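Local coordinates for protein acetyltransferase (Elizabethkingia anophelis, PDB 6AO7) that probably transfers the acetyl group of bound acetyl-CoA to an acceptor substrate not identified here, as a dimeric GNAT-family acetyltransferase, at residues 28-33 / 37-42; 109-114 / 120-125. One frame throughout, in Å; residues are numbered along the deposited sequence.

Contact 1 of 2, residues 28-33 / 37-42. With ACO (acetyl coenzyme *a), chain B.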
# COMPACT_ATOMS: atom_id res chain seq x y z
N LEU A 28 4.90 -24.73 -0.78
CA LEU A 28 4.65 -23.53 0.01
C LEU A 28 5.48 -22.34 -0.47
O LEU A 28 4.93 -21.25 -0.69
CB LEU A 28 4.92 -23.81 1.49
CG LEU A 28 3.91 -24.72 2.18
CD1 LEU A 28 4.27 -24.89 3.65
CD2 LEU A 28 2.50 -24.16 2.02
N LEU A 29 6.79 -22.52 -0.62
CA LEU A 29 7.65 -21.40 -1.03
C LEU A 29 7.18 -20.78 -2.34
O LEU A 29 7.22 -19.55 -2.50
CB LEU A 29 9.11 -21.87 -1.15
CG LEU A 29 9.71 -22.36 0.17
CD1 LEU A 29 10.88 -23.34 -0.05
CD2 LEU A 29 10.16 -21.18 1.06
N LEU A 30 6.70 -21.61 -3.27
CA LEU A 30 6.26 -21.13 -4.57
C LEU A 30 4.96 -20.34 -4.48
O LEU A 30 4.65 -19.59 -5.41
CB LEU A 30 6.09 -22.29 -5.55
CG LEU A 30 7.38 -22.91 -6.10
CD1 LEU A 30 7.13 -24.28 -6.77
CD2 LEU A 30 8.07 -21.97 -7.09
N LEU A 31 4.19 -20.49 -3.40
CA LEU A 31 3.01 -19.64 -3.23
C LEU A 31 3.43 -18.19 -3.04
O LEU A 31 2.69 -17.28 -3.43
CB LEU A 31 2.18 -20.08 -2.03
CG LEU A 31 1.59 -21.49 -2.03
CD1 LEU A 31 0.93 -21.74 -0.68
CD2 LEU A 31 0.59 -21.69 -3.18
N ALA A 32 4.62 -17.97 -2.47
CA ALA A 32 5.11 -16.64 -2.15
C ALA A 32 6.08 -16.09 -3.20
O ALA A 32 6.23 -14.87 -3.29
CB ALA A 32 5.80 -16.65 -0.78
N ASP A 33 6.72 -16.96 -3.98
CA ASP A 33 7.69 -16.55 -4.98
C ASP A 33 7.61 -17.51 -6.16
O ASP A 33 7.96 -18.69 -6.03
CB ASP A 33 9.10 -16.54 -4.36
CG ASP A 33 10.17 -16.00 -5.31
OD1 ASP A 33 9.99 -16.02 -6.55
OD2 ASP A 33 11.22 -15.56 -4.79
N GLU A 37 14.06 -20.68 -9.11
CA GLU A 37 15.47 -20.29 -9.19
C GLU A 37 15.79 -19.26 -8.13
O GLU A 37 16.81 -19.37 -7.43
CB GLU A 37 15.79 -19.76 -10.58
N LEU A 38 14.94 -18.24 -7.98
CA LEU A 38 15.15 -17.24 -6.95
C LEU A 38 15.04 -17.84 -5.55
O LEU A 38 15.80 -17.47 -4.65
CB LEU A 38 14.18 -16.08 -7.13
CG LEU A 38 14.55 -15.08 -8.23
CD1 LEU A 38 13.46 -14.04 -8.39
CD2 LEU A 38 15.90 -14.42 -7.92
N ILE A 39 14.09 -18.77 -5.35
CA ILE A 39 13.96 -19.42 -4.05
C ILE A 39 15.26 -20.13 -3.69
O ILE A 39 15.86 -19.88 -2.64
CB ILE A 39 12.77 -20.40 -4.05
CG1 ILE A 39 11.44 -19.65 -4.15
CG2 ILE A 39 12.79 -21.27 -2.77
CD1 ILE A 39 10.23 -20.55 -4.40
N ASP A 40 15.75 -21.00 -4.59
CA ASP A 40 16.97 -21.74 -4.30
C ASP A 40 18.15 -20.82 -4.04
O ASP A 40 19.05 -21.16 -3.26
CB ASP A 40 17.27 -22.72 -5.46
CG ASP A 40 16.43 -24.00 -5.38
OD1 ASP A 40 15.99 -24.51 -6.44
OD2 ASP A 40 16.20 -24.50 -4.25
N GLN A 41 18.15 -19.62 -4.63
CA GLN A 41 19.27 -18.70 -4.42
C GLN A 41 19.28 -18.15 -2.99
O GLN A 41 20.33 -18.08 -2.35
CB GLN A 41 19.22 -17.55 -5.42
CG GLN A 41 20.47 -16.69 -5.38
CD GLN A 41 20.37 -15.44 -6.22
OE1 GLN A 41 19.40 -15.25 -6.95
NE2 GLN A 41 21.38 -14.58 -6.13
N TYR A 42 18.12 -17.72 -2.47
CA TYR A 42 18.19 -17.25 -1.09
C TYR A 42 18.12 -18.39 -0.09
O TYR A 42 18.39 -18.16 1.09
CB TYR A 42 17.13 -16.17 -0.77
CG TYR A 42 15.69 -16.38 -1.22
CD1 TYR A 42 15.15 -15.59 -2.23
CD2 TYR A 42 14.85 -17.30 -0.58
CE1 TYR A 42 13.82 -15.74 -2.63
CE2 TYR A 42 13.50 -17.44 -0.97
CZ TYR A 42 13.01 -16.66 -2.00
OH TYR A 42 11.71 -16.80 -2.41
N1A ACO B . -7.33 -6.01 2.96
C2A ACO B . -6.41 -6.12 3.91
N3A ACO B . -6.29 -7.04 4.87
C4A ACO B . -7.30 -7.92 4.80
C5A ACO B . -8.34 -7.93 3.89
C6A ACO B . -8.34 -6.91 2.92
N6A ACO B . -9.27 -6.77 1.97
N7A ACO B . -9.23 -8.96 4.17
C8A ACO B . -8.71 -9.54 5.22
N9A ACO B . -7.54 -8.98 5.65
C1B ACO B . -6.73 -9.35 6.81
C2B ACO B . -7.33 -10.37 7.76
O2B ACO B . -8.35 -9.83 8.58
C3B ACO B . -6.08 -10.70 8.58
O3B ACO B . -5.79 -9.65 9.53
P3B ACO B . -6.27 -9.60 11.07
O7A ACO B . -7.80 -9.41 11.02
O8A ACO B . -5.78 -10.92 11.71
O9A ACO B . -5.59 -8.42 11.70
C4B ACO B . -4.94 -10.57 7.57
O4B ACO B . -5.51 -9.93 6.40
C5B ACO B . -4.26 -11.88 7.23
O5B ACO B . -3.84 -12.40 8.52
P1A ACO B . -3.39 -13.98 8.73
O1A ACO B . -4.52 -14.93 8.83
O2A ACO B . -2.53 -13.98 9.99
O3A ACO B . -2.54 -14.23 7.41
P2A ACO B . -2.17 -15.57 6.62
O4A ACO B . -2.28 -16.65 7.62
O5A ACO B . -3.14 -15.73 5.47
O6A ACO B . -0.71 -15.36 6.01
CBP ACO B . 0.27 -14.77 3.88
CCP ACO B . -0.45 -14.27 5.13
CDP ACO B . 1.63 -15.35 4.31
CEP ACO B . 0.50 -13.58 2.94
CAP ACO B . -0.57 -15.89 3.20
OAP ACO B . -1.87 -15.41 2.90
C9P ACO B . 0.08 -16.54 1.99
O9P ACO B . 0.89 -17.45 2.14
N8P ACO B . -0.23 -16.04 0.80
C7P ACO B . 0.40 -16.51 -0.42
C6P ACO B . 1.91 -16.31 -0.41
C5P ACO B . 2.30 -14.86 -0.25
O5P ACO B . 1.70 -13.97 -0.85
N4P ACO B . 3.32 -14.62 0.56
C3P ACO B . 3.87 -13.28 0.79
C2P ACO B . 4.60 -12.75 -0.42
S1P ACO B . 5.85 -11.44 -0.09
C ACO B . 7.19 -12.45 0.50
O ACO B . 7.10 -13.63 0.65
CH3 ACO B . 8.42 -11.65 0.84
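The phenol hydroxyl of Tyr42 meets the carboxylate of Asp33 between two consecutive helices, a worked case of how one polar link can sit beside an apolar wedge. The hydroxyl is the donor: Tyr42 OH lies 2.7 Å from Asp33 OD2 and reaches it on the anti side, 27° out of the carboxylate plane. OD2 lies at the ring edge, near its plane, with the carboxylate turned 39° against the ring. Tyr42 can reach back because its CG sits between the backbone N and the carbonyl carbon (chi1 46°), which folds one ring face over Leu38 O and Ile39 CA. Asn75 on strand 70-78 also bonds the hydroxyl, while Asp33 OD1 is held by Ser35 N and Tyr141 OH, so both carboxylate oxygens have partners. Beside this link Ile39 is the wedge. Its CD1 rests 3.7 Å from Leu29 CB and 3.7 Å from Leu30 CD2, and its side chain crosses that of Leu30 at about a right angle. On helix 26-32, Ala32 CB touches the cofactor, 3.5 Å from N4P of acetyl-CoA. This is the pair of N-terminal helices between the first two strands of the GNAT fold, here bordering the pantetheine and acetyl end of the cofactor site.

Contact 2 of 2, residues 109-114 / 120-125. With ACO (acetyl coenzyme *a), chain B.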
# COMPACT_ATOMS: atom_id res chain seq x y z
N ILE A 109 10.82 -6.56 4.76
CA ILE A 109 10.04 -7.43 3.89
C ILE A 109 9.58 -6.62 2.69
O ILE A 109 9.22 -5.45 2.81
CB ILE A 109 8.86 -8.06 4.65
CG1 ILE A 109 8.22 -9.16 3.80
CG2 ILE A 109 7.84 -6.97 5.09
CD1 ILE A 109 7.26 -10.06 4.58
N GLY A 110 9.61 -7.25 1.52
CA GLY A 110 9.17 -6.59 0.30
C GLY A 110 8.01 -7.31 -0.36
O GLY A 110 8.07 -8.53 -0.54
N THR A 111 6.95 -6.60 -0.72
CA THR A 111 5.82 -7.23 -1.37
C THR A 111 5.43 -6.41 -2.61
O THR A 111 6.01 -5.36 -2.89
CB THR A 111 4.65 -7.40 -0.40
OG1 THR A 111 3.68 -8.28 -1.00
CG2 THR A 111 3.99 -6.03 -0.09
N GLY A 112 4.45 -6.90 -3.36
CA GLY A 112 4.09 -6.25 -4.61
C GLY A 112 3.21 -5.03 -4.40
O GLY A 112 2.47 -4.91 -3.42
N ASN A 113 3.28 -4.11 -5.37
CA ASN A 113 2.43 -2.91 -5.27
C ASN A 113 0.95 -3.27 -5.24
O ASN A 113 0.15 -2.55 -4.63
CB ASN A 113 2.72 -1.95 -6.43
CG ASN A 113 2.54 -2.58 -7.79
OD1 ASN A 113 3.46 -3.20 -8.32
ND2 ASN A 113 1.36 -2.40 -8.39
N SER A 114 0.56 -4.37 -5.86
CA SER A 114 -0.83 -4.79 -5.92
C SER A 114 -1.28 -5.56 -4.68
O SER A 114 -2.48 -5.84 -4.54
CB SER A 114 -1.04 -5.66 -7.15
OG SER A 114 -0.00 -6.64 -7.22
N TYR A 120 -1.49 -4.21 4.62
CA TYR A 120 -2.13 -4.11 5.94
C TYR A 120 -1.44 -5.01 6.95
O TYR A 120 -1.04 -4.56 8.03
CB TYR A 120 -3.61 -4.48 5.86
CG TYR A 120 -4.16 -4.87 7.23
CD1 TYR A 120 -4.56 -3.89 8.14
CD2 TYR A 120 -4.24 -6.20 7.61
CE1 TYR A 120 -5.05 -4.25 9.40
CE2 TYR A 120 -4.71 -6.56 8.87
CZ TYR A 120 -5.10 -5.58 9.75
OH TYR A 120 -5.58 -5.97 10.99
N LEU A 121 -1.30 -6.30 6.62
CA LEU A 121 -0.87 -7.29 7.61
C LEU A 121 0.51 -6.95 8.16
O LEU A 121 0.73 -7.01 9.38
CB LEU A 121 -0.86 -8.69 6.99
CG LEU A 121 -0.34 -9.83 7.88
CD1 LEU A 121 -1.23 -10.00 9.11
CD2 LEU A 121 -0.30 -11.15 7.11
N TYR A 122 1.47 -6.63 7.29
CA TYR A 122 2.82 -6.35 7.78
C TYR A 122 2.83 -5.09 8.66
O TYR A 122 3.50 -5.05 9.69
CB TYR A 122 3.81 -6.23 6.61
CG TYR A 122 3.79 -7.45 5.68
CD1 TYR A 122 3.92 -7.31 4.29
CD2 TYR A 122 3.63 -8.73 6.18
CE1 TYR A 122 3.88 -8.39 3.44
CE2 TYR A 122 3.61 -9.84 5.32
CZ TYR A 122 3.73 -9.66 3.95
OH TYR A 122 3.67 -10.75 3.09
N GLN A 123 2.05 -4.08 8.29
CA GLN A 123 2.00 -2.88 9.13
C GLN A 123 1.36 -3.17 10.48
O GLN A 123 1.78 -2.61 11.50
CB GLN A 123 1.25 -1.76 8.42
CG GLN A 123 1.99 -1.27 7.20
CD GLN A 123 1.30 -0.07 6.63
OE1 GLN A 123 1.42 1.03 7.16
NE2 GLN A 123 0.54 -0.27 5.55
N LYS A 124 0.33 -4.02 10.50
CA LYS A 124 -0.27 -4.45 11.76
C LYS A 124 0.78 -5.00 12.72
O LYS A 124 0.67 -4.81 13.94
CB LYS A 124 -1.35 -5.50 11.50
CG LYS A 124 -2.01 -6.06 12.75
CD LYS A 124 -2.73 -7.38 12.48
CE LYS A 124 -3.25 -8.02 13.76
NZ LYS A 124 -4.02 -9.27 13.48
N TYR A 125 1.79 -5.69 12.21
CA TYR A 125 2.81 -6.28 13.06
C TYR A 125 4.07 -5.42 13.19
O TYR A 125 5.08 -5.89 13.73
CB TYR A 125 3.15 -7.68 12.57
CG TYR A 125 2.08 -8.68 12.97
CD1 TYR A 125 2.10 -9.28 14.22
CD2 TYR A 125 1.02 -8.97 12.12
CE1 TYR A 125 1.11 -10.18 14.60
CE2 TYR A 125 0.03 -9.88 12.49
CZ TYR A 125 0.07 -10.47 13.74
OH TYR A 125 -0.90 -11.37 14.13
N1A ACO B . -7.33 -6.01 2.96
C2A ACO B . -6.41 -6.12 3.91
N3A ACO B . -6.29 -7.04 4.87
C4A ACO B . -7.30 -7.92 4.80
C5A ACO B . -8.34 -7.93 3.89
C6A ACO B . -8.34 -6.91 2.92
N6A ACO B . -9.27 -6.77 1.97
N7A ACO B . -9.23 -8.96 4.17
C8A ACO B . -8.71 -9.54 5.22
N9A ACO B . -7.54 -8.98 5.65
C1B ACO B . -6.73 -9.35 6.81
C2B ACO B . -7.33 -10.37 7.76
O2B ACO B . -8.35 -9.83 8.58
C3B ACO B . -6.08 -10.70 8.58
O3B ACO B . -5.79 -9.65 9.53
P3B ACO B . -6.27 -9.60 11.07
O7A ACO B . -7.80 -9.41 11.02
O8A ACO B . -5.78 -10.92 11.71
O9A ACO B . -5.59 -8.42 11.70
C4B ACO B . -4.94 -10.57 7.57
O4B ACO B . -5.51 -9.93 6.40
C5B ACO B . -4.26 -11.88 7.23
O5B ACO B . -3.84 -12.40 8.52
P1A ACO B . -3.39 -13.98 8.73
O1A ACO B . -4.52 -14.93 8.83
O2A ACO B . -2.53 -13.98 9.99
O3A ACO B . -2.54 -14.23 7.41
P2A ACO B . -2.17 -15.57 6.62
O4A ACO B . -2.28 -16.65 7.62
O5A ACO B . -3.14 -15.73 5.47
O6A ACO B . -0.71 -15.36 6.01
CBP ACO B . 0.27 -14.77 3.88
CCP ACO B . -0.45 -14.27 5.13
CDP ACO B . 1.63 -15.35 4.31
CEP ACO B . 0.50 -13.58 2.94
CAP ACO B . -0.57 -15.89 3.20
OAP ACO B . -1.87 -15.41 2.90
C9P ACO B . 0.08 -16.54 1.99
O9P ACO B . 0.89 -17.45 2.14
N8P ACO B . -0.23 -16.04 0.80
C7P ACO B . 0.40 -16.51 -0.42
C6P ACO B . 1.91 -16.31 -0.41
C5P ACO B . 2.30 -14.86 -0.25
O5P ACO B . 1.70 -13.97 -0.85
N4P ACO B . 3.32 -14.62 0.56
C3P ACO B . 3.87 -13.28 0.79
C2P ACO B . 4.60 -12.75 -0.42
S1P ACO B . 5.85 -11.44 -0.09
C ACO B . 7.19 -12.45 0.50
O ACO B . 7.10 -13.63 0.65
CH3 ACO B . 8.42 -11.65 0.84
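Ile109 lays its CD1 methyl over one face of the Tyr122 ring, a CH-pi contact 3.8 Å from the centroid and 20° off the normal. With CG1 trans to the backbone N (chi1 -169°), the chain points at the helix and delivers CD1 to the ring face. Thr111, two residues on, meets the same ring at its edge, Thr111 CB lying 4.0 Å from Tyr122 CE1. Face and edge contacts limit the freedom of the ring, and Gln118 OE1 bonds both Tyr122 OH and Thr111 OG1. Tyr122 OH is placed 3.4 Å from C3P and 3.9 Å from S1P of acetyl-CoA, consistent with the tyrosine that serves as general acid toward the thiolate in many relatives. Tyr120 and Lys124, one turn apart on the helix, both grip the 3'-phosphate. Lys124, fully extended, brings NZ to 2.5 Å from cofactor O9A and bonds O8A weakly, while Tyr120 OH lies 2.6 Å from that same O9A, which approaches in the plane of the ring. Leu121, next to Tyr120 in sequence, packs its CD1 3.6 Å from cofactor O5B. Strand 106-112 followed by helix 116-124 is the beta-alpha unit that forms one wall of the acetyl-CoA site in GNAT enzymes.

In the fold
Along the chain the two contacts come in series, contact 1 closing well before contact 2 opens. Their centres are 18 Å apart, on opposite sides of the chain's centre, with nearest atoms about 7 Å apart and no touch. What joins them is the cofactor, together with the central mixed sheet. Strand 70-78 packs against both contacts and runs parallel to its neighbour 106-112, while backbone N atoms of Asn84, Gly86, Gly88 and Gly89 bind acetyl-CoA from the loop before helix 87-101 and its first turn. Contact 2 also reaches the dimer partner, where Asn113 and Gln123 bond Gln123 and Asn113 of the second subunit. One bent cofactor is held by distant parts of a single GNAT domain.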